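Local coordinates for protein DnaJ homolog subfamily C member 27-A (Xenopus laevis, PDB 6JMG) that binds GTP and magnesium through its Rab-like GTPase domain, also carries a DnaJ domain, and is possibly involved in regulating the MEK/ERK pathway, at residues I32-R35 and Y36-R40; N263-T266 and A267-N271. All blocks are in the same frame, centred on the assembly; numbering follows the deposited sequence.

Interaction 1: residues I32-R35 and Y36-R40; sequences IIKR and YCEKR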
# COMPACT_ATOMS: atom_id res chain seq x y z
N ILE A 32 7.01 -18.94 -4.86
CA ILE A 32 7.50 -17.77 -5.58
C ILE A 32 8.84 -17.33 -5.01
O ILE A 32 9.80 -17.09 -5.76
CB ILE A 32 6.47 -16.63 -5.53
CG1 ILE A 32 5.27 -16.94 -6.44
CG2 ILE A 32 7.11 -15.34 -5.96
CD1 ILE A 32 4.14 -15.96 -6.25
N ILE A 33 8.96 -17.27 -3.68
CA ILE A 33 10.20 -16.79 -3.09
C ILE A 33 11.33 -17.77 -3.35
O ILE A 33 12.41 -17.39 -3.82
CB ILE A 33 9.99 -16.55 -1.58
CG1 ILE A 33 9.04 -15.36 -1.36
CG2 ILE A 33 11.34 -16.34 -0.88
CD1 ILE A 33 8.38 -15.36 0.00
N LYS A 34 11.07 -19.06 -3.16
CA LYS A 34 12.16 -20.01 -3.31
C LYS A 34 12.53 -20.22 -4.77
O LYS A 34 13.69 -20.54 -5.05
CB LYS A 34 11.76 -21.34 -2.67
CG LYS A 34 11.77 -21.33 -1.17
CD LYS A 34 11.32 -22.65 -0.60
CE LYS A 34 11.79 -22.78 0.85
NZ LYS A 34 10.82 -23.52 1.69
N ARG A 35 11.60 -19.96 -5.71
CA ARG A 35 11.94 -20.04 -7.13
C ARG A 35 12.97 -18.99 -7.52
O ARG A 35 13.99 -19.31 -8.16
CB ARG A 35 10.67 -19.89 -7.98
CG ARG A 35 10.87 -19.90 -9.51
CD ARG A 35 11.42 -21.22 -10.01
NE ARG A 35 11.78 -21.17 -11.42
CZ ARG A 35 11.29 -21.97 -12.36
NH1 ARG A 35 10.41 -22.92 -12.04
NH2 ARG A 35 11.69 -21.83 -13.63
N TYR A 36 12.79 -17.75 -7.08
CA TYR A 36 13.72 -16.70 -7.47
C TYR A 36 14.97 -16.66 -6.58
O TYR A 36 16.07 -16.44 -7.08
CB TYR A 36 13.01 -15.35 -7.48
CG TYR A 36 13.90 -14.19 -7.83
CD1 TYR A 36 14.13 -13.84 -9.14
CD2 TYR A 36 14.53 -13.46 -6.84
CE1 TYR A 36 14.96 -12.76 -9.46
CE2 TYR A 36 15.33 -12.40 -7.14
CZ TYR A 36 15.54 -12.05 -8.44
OH TYR A 36 16.36 -10.97 -8.71
N CYS A 37 14.85 -16.95 -5.28
CA CYS A 37 16.02 -16.73 -4.43
C CYS A 37 16.87 -17.97 -4.27
O CYS A 37 18.08 -17.84 -4.09
CB CYS A 37 15.61 -16.36 -2.99
SG CYS A 37 14.42 -15.08 -2.76
N GLU A 38 16.27 -19.15 -4.37
CA GLU A 38 16.99 -20.41 -4.19
C GLU A 38 16.99 -21.27 -5.44
O GLU A 38 17.52 -22.39 -5.41
CB GLU A 38 16.41 -21.16 -2.99
CG GLU A 38 17.09 -20.72 -1.67
CD GLU A 38 16.33 -21.14 -0.42
OE1 GLU A 38 15.28 -21.81 -0.52
OE2 GLU A 38 16.80 -20.78 0.69
N LYS A 39 16.47 -20.75 -6.55
CA LYS A 39 16.42 -21.42 -7.84
C LYS A 39 15.97 -22.88 -7.72
O LYS A 39 16.64 -23.81 -8.19
CB LYS A 39 17.79 -21.32 -8.54
CG LYS A 39 18.40 -19.90 -8.57
CD LYS A 39 17.96 -19.12 -9.83
CE LYS A 39 17.39 -17.70 -9.51
NZ LYS A 39 16.48 -17.12 -10.59
N ARG A 40 14.78 -23.06 -7.14
CA ARG A 40 14.27 -24.40 -6.96
C ARG A 40 12.75 -24.38 -6.87
O ARG A 40 12.14 -23.35 -6.59
CB ARG A 40 14.88 -25.07 -5.73
CG ARG A 40 14.77 -24.28 -4.45
CD ARG A 40 15.29 -25.15 -3.33
NE ARG A 40 15.08 -24.56 -2.02
CZ ARG A 40 14.82 -25.25 -0.92
NH1 ARG A 40 14.73 -26.58 -0.96
NH2 ARG A 40 14.66 -24.61 0.22
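Tyr36 lies near the end of helix 29-38, with a weak hydrogen bond from its N to Ile32 O, while its ring, with CG anti to the backbone N (chi1 178°), swings out to stack on Phe175 of helix 171-187. Cys37 makes a sounder bond, N to Ile33 O at 2.9 Å, and its small SG lies 3.8 Å from Ile33 CG2, suiting a face on which both residues touch Ile69 of strand 63-72. Glu38 N bonds to Lys34 O at 3.0 Å. Its side chain runs alongside that of Lys34, bringing OE1 to 3.6 Å from Lys34 CG. Lys39 has positive phi (45°) and breaks the helical path, yet its CA still makes a CH...O contact with Arg35 O. Arg40 then turns back, its N weakly bonded to Lys34 O: NE and NH2 grip the single atom Glu38 OE1 from one face, above the carboxylate plane, NH2 at 3.0 Å in a salt bridge, and NH2 also meets Lys34 CE at 3.5 Å. The carboxylate probably offsets the repulsion between Lys34 and Arg40. This is the C-terminal end of the helix that follows the P-loop in Ras-like GTPases, where the chain leaves helical geometry at Lys39.

Interaction 2: residues N263-T266 and A267-N271; sequences NART and ALLKN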
# COMPACT_ATOMS: atom_id res chain seq x y z
N ASN A 263 -4.55 26.20 8.12
CA ASN A 263 -4.85 27.36 8.94
C ASN A 263 -6.29 27.39 9.37
O ASN A 263 -6.60 27.89 10.46
CB ASN A 263 -4.50 28.65 8.21
CG ASN A 263 -3.03 28.89 8.17
OD1 ASN A 263 -2.27 28.29 8.95
ND2 ASN A 263 -2.59 29.75 7.26
N ALA A 264 -7.19 26.90 8.52
CA ALA A 264 -8.60 26.82 8.89
C ALA A 264 -8.78 25.89 10.08
O ALA A 264 -9.47 26.22 11.04
CB ALA A 264 -9.43 26.34 7.70
N ARG A 265 -8.18 24.70 10.00
CA ARG A 265 -8.29 23.76 11.11
C ARG A 265 -7.90 24.41 12.43
O ARG A 265 -8.60 24.25 13.44
CB ARG A 265 -7.41 22.54 10.87
CG ARG A 265 -7.16 21.72 12.10
CD ARG A 265 -6.57 20.35 11.78
NE ARG A 265 -6.28 19.59 13.00
CZ ARG A 265 -5.29 19.86 13.86
NH1 ARG A 265 -4.46 20.89 13.66
NH2 ARG A 265 -5.14 19.10 14.93
N THR A 266 -6.82 25.18 12.44
CA THR A 266 -6.42 25.72 13.73
C THR A 266 -7.32 26.88 14.12
O THR A 266 -7.57 27.09 15.31
CB THR A 266 -4.90 26.06 13.73
OG1 THR A 266 -4.64 27.38 13.27
CG2 THR A 266 -4.11 25.07 12.87
N ALA A 267 -7.91 27.57 13.15
CA ALA A 267 -8.87 28.61 13.51
C ALA A 267 -10.06 28.01 14.24
O ALA A 267 -10.48 28.50 15.29
CB ALA A 267 -9.33 29.36 12.26
N LEU A 268 -10.60 26.91 13.72
CA LEU A 268 -11.72 26.25 14.38
C LEU A 268 -11.32 25.65 15.72
O LEU A 268 -11.99 25.88 16.74
CB LEU A 268 -12.30 25.18 13.46
CG LEU A 268 -12.76 25.66 12.09
CD1 LEU A 268 -13.24 24.48 11.31
CD2 LEU A 268 -13.85 26.74 12.18
N LEU A 269 -10.22 24.87 15.75
CA LEU A 269 -9.76 24.27 17.01
C LEU A 269 -9.46 25.32 18.07
O LEU A 269 -9.59 25.04 19.26
CB LEU A 269 -8.50 23.43 16.79
CG LEU A 269 -8.75 22.11 16.06
CD1 LEU A 269 -7.63 21.17 16.39
CD2 LEU A 269 -10.06 21.54 16.52
N LYS A 270 -9.04 26.51 17.66
CA LYS A 270 -8.77 27.54 18.66
C LYS A 270 -10.05 28.04 19.29
O LYS A 270 -10.13 28.20 20.52
CB LYS A 270 -8.00 28.69 18.02
CG LYS A 270 -7.90 29.94 18.89
CD LYS A 270 -6.99 30.99 18.27
CE LYS A 270 -7.80 32.02 17.48
NZ LYS A 270 -6.97 33.21 17.13
N ASN A 271 -11.10 28.23 18.49
CA ASN A 271 -12.32 28.81 19.02
C ASN A 271 -13.15 27.79 19.75
O ASN A 271 -13.79 28.12 20.76
CB ASN A 271 -13.10 29.49 17.90
CG ASN A 271 -12.37 30.72 17.36
OD1 ASN A 271 -11.87 30.72 16.24
ND2 ASN A 271 -12.28 31.76 18.19
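Leu269 and Arg265 stand one turn apart on helix 254-278, and the leucine meets the arginine first at its carbonyl oxygen and then, through CD1, at its guanidinium. Its CB starts 3.5 Å from Arg265 O, the same carbonyl oxygen that accepts the backbone bond from Leu269 N at 2.9 Å in a nearly straight line (173° at the hydrogen). CG, placed beside the backbone N by chi1 of -73°, stays 3.4 Å from that oxygen. From there CD1 reaches the guanidinium of Arg265, lying over one face and displaced toward its rim, 3.6 Å from NH2 and 3.7 Å from CZ. The two side chains cross at a slant. A branched aliphatic residue suits this place because a methyl can rest on the flat face of the guanidinium and leave the in-plane N-H groups to polar partners. One of them, Arg265 NE, is hydrogen-bonded to Asn234 of helix 230-244, and Tyr237 of the same helix touches the arginine. Arg265 reaches that far because its chain is extended from CG to NE.

The other residues divide by side. Leu268 N bonds to Ala264 O at 3.0 Å, and a leucine suits this buried place, its branched apolar side chain packing against Trp219, Leu222 and Val233. Ala264 and Ala267 are small enough to sit close to Ser218 of helix 218-222. Lys270, whose N bonds to Thr266 O at 2.8 Å, carries its amine away on the exposed side. Such amphipathic packing, with apolar residues facing two neighbouring helices, Arg265 spanning to helix 230-244 and Lys270 on the exposed side, is characteristic of the J domain, in which helices 230-244 and 254-278 form the antiparallel helical hairpin.

The two contacts belong to different modules of one chain: interaction 1 to the Ras-family GTPase domain, interaction 2 to the DnaJ domain. Their centres are 55 Å apart, on opposite sides of the chain's centre, and their nearest atoms are about 40 Å apart, so neither touches the other. Interaction 1 is the one close to the nucleotide: the side chain of Ile32 comes to about 6 Å from the bound GTP, and that of Lys34 to about 7 Å from the magnesium ion. Interaction 2 lies far from the nucleotide and the metal. Each is a local helical contact, the first at a helix end, the second within a continuing helix.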